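Local coordinates for protein histidine acid phosphatase (Bifidobacterium longum subsp. infantis, PDB 6RXD) that probably removes phosphate from inositol polyphosphates such as phytate and from 2,3-bisphosphoglycerate, as a multiple inositol polyphosphate phosphatase, at residues D376-T381 against M404-L409; Y208-N213 against Y368-P373. One frame throughout, in Å; residues are numbered along the deposited sequence.

Contact 1. Residues D376-T381 against M404-L409; sequences DDFLNT and MPFAAL
F406 drives its ring edge-first into a face of F378, and this one edge-to-face pair makes the whole contact between 376-381 and 404-409. The leading atom is CZ of F406, which stands 3.8 Å above the plane of the F378 ring and over its centre. F406 CZ therefore lies at similar distances from several F378 carbons, 3.9 Å from F378 CE2. The centroids are 5.1 Å apart and the planes meet at 50°, a tilted version of the T-shaped stack. Two long side chains bridge a wide gap, since the nearest CA atoms, those of F378 and F406, are 10.9 Å apart. F406 makes the span by holding CG anti to its backbone N (chi1 -171°), which carries the ring toward helix 372-386.

Apolar packing closes around the pair. Both rings rest on M42 of strand 34-44; F406 also packs on L374 and L375 of helix 372-386, while W448 makes a second edge-to-face contact with F378. Replacing F378 with alanine would probably open a gap beneath CZ of F406 and leave that ring freer to swing.

Charge enters beside the stack, where D377 OD2 forms a salt bridge with R396 of strand 391-398. Helices linked through an interior strand and resting against that sheet are characteristic of the α/β domain of histidine acid phosphatases, whose strand 34-44 leads into the family's RHG signature.

Contact 2. Residues Y208-N213 against Y368-P373; sequences YDIANN and YSIAQP
I210 reaches across from helix 206-220 to I370 and P373, joining that helix to the N-terminal end of helix 372-386 in the histidine phosphatase (branch 2) fold. Each branch of the isoleucine has its own partner. I210 CD1 points at the CG corner of the P373 ring, 3.6 Å from P373 CG, whereas I210 CG2 lies 3.8 Å from both CA and CB of I370. The two isoleucines pass at a slant, their CG2 methyls 3.9 Å apart. The division of labour follows from chi1 of -72° in I210, which turns CG2 anti to the backbone N and CG1 anti to the carbonyl carbon. With chi2 extended (172°), CD1 then projects as far as the proline. No hydrogen bond joins the segments, whose contact is apolar van der Waals packing, and the backbones come close, CA of I210 being 5.9 Å from CA of I370.

Behind this shell, I370 sends its CG1 branch away from helix 206-220, and its side chain also packs on F190. Further out, the side chain of E356, a zinc ligand in a crystal of this protein although that metal is not bound here, lies about 9 Å from that of I370. The turn entering the helix is set by two successive i+3 backbone bonds, A371 N to Y368 O and Q372 N to S369 O. One turn on, the amide NE2 of Q372 hydrogen-bonds OD1 of D376.

How the contacts relate
Helix 372-386 is common to both contacts: contact 2 uses the turn before it and its first residues, contact 1 the turn that follows. They come in series along the chain, 208-213 with 368-373 closing before 376-381 with 404-409 opens, and their centres are 12 Å apart on the same side of the molecule's centre. They also touch directly. L409 CD2 lies 3.5 Å from Q372 OE1, and the CB atoms of A408 and Y368 are 3.7 Å apart. Helix 400-410 thus packs on the 368-372 turn as well as on the helix that follows it, so that helix 206-220 is tied through 368-373 to the helices covering the mixed sheet, all within one histidine phosphatase family region.

Contact 1. Residues D376-T381 against M404-L409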
ATOM      1  N   ASP A 376       8.875 -16.083   5.322  1.00 13.26           N
ATOM      2  CA  ASP A 376       9.848 -17.148   5.073  1.00 14.04           C
ATOM      3  C   ASP A 376      11.021 -16.624   4.251  1.00 15.27           C
ATOM      4  O   ASP A 376      12.176 -16.911   4.559  1.00 15.46           O
ATOM      5  CB  ASP A 376       9.216 -18.331   4.321  1.00 15.69           C
ATOM      6  CG  ASP A 376       8.299 -19.175   5.192  1.00 26.38           C
ATOM      7  OD1 ASP A 376       8.306 -19.013   6.432  1.00 27.40           O
ATOM      8  OD2 ASP A 376       7.577 -20.023   4.618  1.00 27.58           O
ATOM      9  N   ASP A 377      10.739 -15.860   3.202  1.00 13.20           N
ATOM     10  CA  ASP A 377      11.815 -15.384   2.337  1.00 14.38           C
ATOM     11  C   ASP A 377      12.661 -14.302   3.006  1.00 16.14           C
ATOM     12  O   ASP A 377      13.863 -14.192   2.733  1.00 16.62           O
ATOM     13  CB  ASP A 377      11.277 -14.851   1.007  1.00 16.07           C
ATOM     14  CG  ASP A 377      12.328 -14.874  -0.081  1.00 21.27           C
ATOM     15  OD1 ASP A 377      12.850 -15.973  -0.363  1.00 24.73           O
ATOM     16  OD2 ASP A 377      12.660 -13.802  -0.633  1.00 17.63           O
ATOM     17  N   PHE A 378      12.037 -13.505   3.869  1.00 13.47           N
ATOM     18  CA  PHE A 378      12.780 -12.494   4.630  1.00 10.99           C
ATOM     19  C   PHE A 378      13.866 -13.178   5.451  1.00 17.41           C
ATOM     20  O   PHE A 378      14.984 -12.676   5.568  1.00 17.62           O
ATOM     21  CB  PHE A 378      11.853 -11.665   5.534  1.00 11.33           C
ATOM     22  CG  PHE A 378      11.556 -10.282   5.006  1.00 12.03           C
ATOM     23  CD1 PHE A 378      12.003  -9.151   5.692  1.00 13.33           C
ATOM     24  CD2 PHE A 378      10.847 -10.110   3.826  1.00 12.40           C
ATOM     25  CE1 PHE A 378      11.738  -7.868   5.217  1.00 13.96           C
ATOM     26  CE2 PHE A 378      10.572  -8.825   3.336  1.00 14.30           C
ATOM     27  CZ  PHE A 378      11.022  -7.708   4.035  1.00 13.50           C
ATOM     28  N   LEU A 379      13.552 -14.344   5.999  1.00 12.65           N
ATOM     29  CA  LEU A 379      14.524 -15.067   6.815  1.00 12.24           C
ATOM     30  C   LEU A 379      15.473 -15.877   5.940  1.00 13.00           C
ATOM     31  O   LEU A 379      16.680 -15.926   6.190  1.00 16.48           O
ATOM     32  CB  LEU A 379      13.803 -15.973   7.820  1.00 13.86           C
ATOM     33  CG  LEU A 379      13.012 -15.188   8.874  1.00 17.91           C
ATOM     34  CD1 LEU A 379      11.994 -16.079   9.574  1.00 19.86           C
ATOM     35  CD2 LEU A 379      13.942 -14.527   9.896  1.00 13.92           C
ATOM     36  N   ASN A 380      14.928 -16.504   4.901  1.00 13.28           N
ATOM     37  CA  ASN A 380      15.734 -17.371   4.039  1.00 13.58           C
ATOM     38  C   ASN A 380      16.837 -16.632   3.288  1.00 17.10           C
ATOM     39  O   ASN A 380      17.911 -17.186   3.062  1.00 18.01           O
ATOM     40  CB  ASN A 380      14.852 -18.125   3.042  1.00 16.18           C
ATOM     41  CG  ASN A 380      14.082 -19.265   3.681  1.00 21.09           C
ATOM     42  OD1 ASN A 380      14.441 -19.745   4.755  1.00 23.97           O
ATOM     43  ND2 ASN A 380      13.015 -19.708   3.016  1.00 23.26           N
ATOM     44  N   THR A 381      16.567 -15.402   2.868  1.00 14.74           N
ATOM     45  CA  THR A 381      17.581 -14.633   2.153  1.00 15.73           C
ATOM     46  C   THR A 381      18.688 -14.160   3.097  1.00 13.80           C
ATOM     47  O   THR A 381      19.828 -13.956   2.668  1.00 16.04           O
ATOM     48  CB  THR A 381      16.996 -13.437   1.352  1.00 14.23           C
ATOM     49  OG1 THR A 381      16.327 -12.542   2.240  1.00 16.35           O
ATOM     50  CG2 THR A 381      16.031 -13.905   0.270  1.00 13.47           C
ATOM     51  N   MET A 404      -0.554  -5.437   3.980  1.00  9.98           N
ATOM     52  CA  MET A 404      -1.533  -5.578   5.060  1.00  9.90           C
ATOM     53  C   MET A 404      -1.420  -6.927   5.774  1.00  9.24           C
ATOM     54  O   MET A 404      -1.359  -6.974   6.996  1.00 11.79           O
ATOM     55  CB  MET A 404      -2.956  -5.316   4.557  1.00 10.95           C
ATOM     56  CG  MET A 404      -3.172  -3.864   4.204  1.00 11.93           C
ATOM     57  SD  MET A 404      -4.867  -3.513   3.717  1.00 14.90           S
ATOM     58  CE  MET A 404      -4.836  -4.046   2.030  1.00 22.90           C
ATOM     59  N   PRO A 405      -1.390  -8.037   5.027  1.00 10.81           N
ATOM     60  CA  PRO A 405      -1.247  -9.282   5.797  1.00  9.59           C
ATOM     61  C   PRO A 405       0.151  -9.458   6.385  1.00 13.27           C
ATOM     62  O   PRO A 405       0.285 -10.050   7.455  1.00 12.21           O
ATOM     63  CB  PRO A 405      -1.572 -10.376   4.773  1.00 10.22           C
ATOM     64  CG  PRO A 405      -1.326  -9.743   3.429  1.00  9.44           C
ATOM     65  CD  PRO A 405      -1.699  -8.280   3.607  1.00 10.72           C
ATOM     66  N   PHE A 406       1.171  -8.935   5.712  1.00 13.06           N
ATOM     67  CA  PHE A 406       2.543  -9.036   6.214  1.00 11.98           C
ATOM     68  C   PHE A 406       2.648  -8.333   7.566  1.00 13.54           C
ATOM     69  O   PHE A 406       3.186  -8.890   8.524  1.00 11.51           O
ATOM     70  CB  PHE A 406       3.509  -8.427   5.188  1.00 12.35           C
ATOM     71  CG  PHE A 406       4.974  -8.661   5.486  1.00 12.13           C
ATOM     72  CD1 PHE A 406       5.473  -9.938   5.723  1.00 13.17           C
ATOM     73  CD2 PHE A 406       5.855  -7.592   5.473  1.00 14.69           C
ATOM     74  CE1 PHE A 406       6.842 -10.135   5.965  1.00 12.63           C
ATOM     75  CE2 PHE A 406       7.209  -7.775   5.702  1.00 16.38           C
ATOM     76  CZ  PHE A 406       7.702  -9.056   5.949  1.00 13.29           C
ATOM     77  N   ALA A 407       2.092  -7.123   7.650  1.00 10.20           N
ATOM     78  CA  ALA A 407       2.053  -6.372   8.916  1.00 12.29           C
ATOM     79  C   ALA A 407       1.308  -7.118  10.018  1.00 11.74           C
ATOM     80  O   ALA A 407       1.728  -7.118  11.173  1.00 11.09           O
ATOM     81  CB  ALA A 407       1.421  -4.990   8.695  1.00 11.34           C
ATOM     82  N   ALA A 408       0.189  -7.744   9.662  1.00 10.84           N
ATOM     83  CA  ALA A 408      -0.599  -8.485  10.634  1.00 13.08           C
ATOM     84  C   ALA A 408       0.150  -9.732  11.103  1.00 11.54           C
ATOM     85  O   ALA A 408       0.130 -10.065  12.298  1.00 12.85           O
ATOM     86  CB  ALA A 408      -1.971  -8.853  10.051  1.00 15.26           C
ATOM     87  N   LEU A 409       0.822 -10.414  10.176  1.00 10.94           N
ATOM     88  CA  LEU A 409       1.568 -11.631  10.531  1.00  9.30           C
ATOM     89  C   LEU A 409       2.766 -11.294  11.425  1.00 11.40           C
ATOM     90  O   LEU A 409       3.068 -12.029  12.370  1.00 13.94           O
ATOM     91  CB  LEU A 409       2.031 -12.349   9.264  1.00 13.72           C
ATOM     92  CG  LEU A 409       2.687 -13.710   9.495  1.00 14.14           C
ATOM     93  CD1 LEU A 409       1.683 -14.697  10.029  1.00 19.80           C
ATOM     94  CD2 LEU A 409       3.231 -14.185   8.149  1.00 18.61           C
TER

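Contact 2. Residues Y208-N213 against Y368-P373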
ATOM      1  N   TYR A 208      -0.136 -22.172  -4.677  1.00 18.79           N
ATOM      2  CA  TYR A 208      -1.499 -22.245  -5.188  1.00 20.82           C
ATOM      3  C   TYR A 208      -2.513 -22.380  -4.058  1.00 19.42           C
ATOM      4  O   TYR A 208      -3.524 -21.675  -4.039  1.00 20.75           O
ATOM      5  CB  TYR A 208      -1.640 -23.421  -6.159  1.00 20.86           C
ATOM      6  CG  TYR A 208      -3.048 -23.585  -6.699  1.00 18.73           C
ATOM      7  CD1 TYR A 208      -3.444 -22.934  -7.856  1.00 19.83           C
ATOM      8  CD2 TYR A 208      -3.974 -24.389  -6.051  1.00 21.09           C
ATOM      9  CE1 TYR A 208      -4.728 -23.077  -8.356  1.00 25.88           C
ATOM     10  CE2 TYR A 208      -5.266 -24.535  -6.543  1.00 24.64           C
ATOM     11  CZ  TYR A 208      -5.630 -23.882  -7.696  1.00 28.53           C
ATOM     12  OH  TYR A 208      -6.911 -24.031  -8.188  1.00 27.04           O
ATOM     13  N   ASP A 209      -2.252 -23.293  -3.123  1.00 17.62           N
ATOM     14  CA  ASP A 209      -3.197 -23.553  -2.043  1.00 19.19           C
ATOM     15  C   ASP A 209      -3.352 -22.340  -1.136  1.00 19.58           C
ATOM     16  O   ASP A 209      -4.454 -22.023  -0.696  1.00 20.15           O
ATOM     17  CB  ASP A 209      -2.772 -24.778  -1.228  1.00 18.96           C
ATOM     18  CG  ASP A 209      -3.148 -26.090  -1.911  1.00 30.38           C
ATOM     19  OD1 ASP A 209      -4.117 -26.102  -2.704  1.00 27.67           O
ATOM     20  OD2 ASP A 209      -2.469 -27.106  -1.659  1.00 32.25           O
ATOM     21  N   ILE A 210      -2.243 -21.664  -0.859  1.00 16.40           N
ATOM     22  CA  ILE A 210      -2.286 -20.467  -0.023  1.00 18.39           C
ATOM     23  C   ILE A 210      -3.229 -19.430  -0.617  1.00 19.18           C
ATOM     24  O   ILE A 210      -4.103 -18.908   0.069  1.00 18.30           O
ATOM     25  CB  ILE A 210      -0.884 -19.863   0.150  1.00 18.08           C
ATOM     26  CG1 ILE A 210      -0.045 -20.755   1.071  1.00 19.85           C
ATOM     27  CG2 ILE A 210      -0.963 -18.438   0.721  1.00 19.69           C
ATOM     28  CD1 ILE A 210       1.404 -20.363   1.149  1.00 20.30           C
ATOM     29  N   ALA A 211      -3.072 -19.158  -1.908  1.00 16.51           N
ATOM     30  CA  ALA A 211      -3.887 -18.158  -2.580  1.00 18.87           C
ATOM     31  C   ALA A 211      -5.328 -18.619  -2.748  1.00 18.79           C
ATOM     32  O   ALA A 211      -6.261 -17.861  -2.497  1.00 19.36           O
ATOM     33  CB  ALA A 211      -3.290 -17.814  -3.925  1.00 19.19           C
ATOM     34  N   ASN A 212      -5.510 -19.861  -3.197  1.00 18.46           N
ATOM     35  CA  ASN A 212      -6.846 -20.380  -3.454  1.00 21.26           C
ATOM     36  C   ASN A 212      -7.692 -20.512  -2.185  1.00 18.46           C
ATOM     37  O   ASN A 212      -8.867 -20.120  -2.170  1.00 19.89           O
ATOM     38  CB  ASN A 212      -6.754 -21.734  -4.160  1.00 20.30           C
ATOM     39  CG  ASN A 212      -8.070 -22.157  -4.776  1.00 19.98           C
ATOM     40  OD1 ASN A 212      -8.693 -21.398  -5.509  1.00 22.73           O
ATOM     41  ND2 ASN A 212      -8.503 -23.370  -4.466  1.00 22.57           N
ATOM     42  N   ASN A 213      -7.105 -21.073  -1.132  1.00 18.86           N
ATOM     43  CA  ASN A 213      -7.822 -21.209   0.134  1.00 19.63           C
ATOM     44  C   ASN A 213      -8.196 -19.838   0.687  1.00 21.44           C
ATOM     45  O   ASN A 213      -9.286 -19.658   1.219  1.00 18.89           O
ATOM     46  CB  ASN A 213      -7.015 -22.001   1.161  1.00 19.03           C
ATOM     47  CG  ASN A 213      -6.796 -23.446   0.741  1.00 21.53           C
ATOM     48  OD1 ASN A 213      -7.401 -23.913  -0.222  1.00 23.26           O
ATOM     49  ND2 ASN A 213      -5.924 -24.148   1.454  1.00 25.72           N
ATOM     50  N   TYR A 368      -4.406 -13.368   7.136  1.00 14.85           N
ATOM     51  CA  TYR A 368      -3.022 -12.902   7.060  1.00 14.24           C
ATOM     52  C   TYR A 368      -1.940 -13.964   7.066  1.00 16.69           C
ATOM     53  O   TYR A 368      -0.774 -13.654   6.812  1.00 14.58           O
ATOM     54  CB  TYR A 368      -2.737 -11.868   8.139  1.00 13.57           C
ATOM     55  CG  TYR A 368      -2.939 -12.339   9.552  1.00 14.34           C
ATOM     56  CD1 TYR A 368      -1.913 -12.943  10.256  1.00 15.47           C
ATOM     57  CD2 TYR A 368      -4.156 -12.142  10.193  1.00 18.10           C
ATOM     58  CE1 TYR A 368      -2.103 -13.357  11.556  1.00 22.31           C
ATOM     59  CE2 TYR A 368      -4.351 -12.544  11.480  1.00 17.72           C
ATOM     60  CZ  TYR A 368      -3.328 -13.147  12.160  1.00 23.23           C
ATOM     61  OH  TYR A 368      -3.540 -13.534  13.458  1.00 23.58           O
ATOM     62  N   SER A 369      -2.312 -15.211   7.342  1.00 14.31           N
ATOM     63  CA  SER A 369      -1.344 -16.306   7.279  1.00 17.10           C
ATOM     64  C   SER A 369      -0.765 -16.420   5.873  1.00 18.83           C
ATOM     65  O   SER A 369       0.311 -17.002   5.674  1.00 16.70           O
ATOM     66  CB  SER A 369      -1.986 -17.632   7.696  1.00 19.49           C
ATOM     67  OG  SER A 369      -3.023 -17.997   6.796  0.63 13.65           O
ATOM     68  N   ILE A 370      -1.468 -15.844   4.897  1.00 15.19           N
ATOM     69  CA  ILE A 370      -1.033 -15.891   3.506  1.00 11.44           C
ATOM     70  C   ILE A 370       0.319 -15.214   3.292  1.00 12.42           C
ATOM     71  O   ILE A 370       0.988 -15.470   2.293  1.00 14.21           O
ATOM     72  CB  ILE A 370      -2.078 -15.258   2.560  1.00 13.72           C
ATOM     73  CG1 ILE A 370      -2.360 -13.802   2.930  1.00 14.28           C
ATOM     74  CG2 ILE A 370      -3.370 -16.064   2.591  1.00 16.88           C
ATOM     75  CD1 ILE A 370      -3.075 -13.029   1.803  1.00 14.71           C
ATOM     76  N   ALA A 371       0.722 -14.348   4.223  1.00 15.20           N
ATOM     77  CA  ALA A 371       1.983 -13.621   4.056  1.00 12.08           C
ATOM     78  C   ALA A 371       3.187 -14.468   4.476  1.00 13.87           C
ATOM     79  O   ALA A 371       4.327 -14.023   4.372  1.00 14.35           O
ATOM     80  CB  ALA A 371       1.961 -12.294   4.824  1.00 14.03           C
ATOM     81  N   GLN A 372       2.934 -15.682   4.954  1.00 13.05           N
ATOM     82  CA  GLN A 372       4.027 -16.549   5.398  1.00 14.84           C
ATOM     83  C   GLN A 372       5.157 -16.765   4.370  1.00 15.18           C
ATOM     84  O   GLN A 372       6.323 -16.749   4.753  1.00 16.94           O
ATOM     85  CB  GLN A 372       3.495 -17.888   5.914  1.00 19.36           C
ATOM     86  CG  GLN A 372       4.530 -18.705   6.696  1.00 17.62           C
ATOM     87  CD  GLN A 372       4.961 -18.018   7.977  1.00 22.10           C
ATOM     88  OE1 GLN A 372       4.129 -17.541   8.751  1.00 24.60           O
ATOM     89  NE2 GLN A 372       6.268 -17.938   8.196  1.00 22.12           N
ATOM     90  N   PRO A 373       4.826 -16.939   3.072  1.00 15.28           N
ATOM     91  CA  PRO A 373       5.925 -17.107   2.109  1.00 14.74           C
ATOM     92  C   PRO A 373       6.873 -15.913   2.081  1.00 15.59           C
ATOM     93  O   PRO A 373       8.065 -16.098   1.804  1.00 13.34           O
ATOM     94  CB  PRO A 373       5.205 -17.205   0.760  1.00 15.61           C
ATOM     95  CG  PRO A 373       3.835 -17.689   1.088  1.00 25.37           C
ATOM     96  CD  PRO A 373       3.507 -17.212   2.464  1.00 16.49           C
TER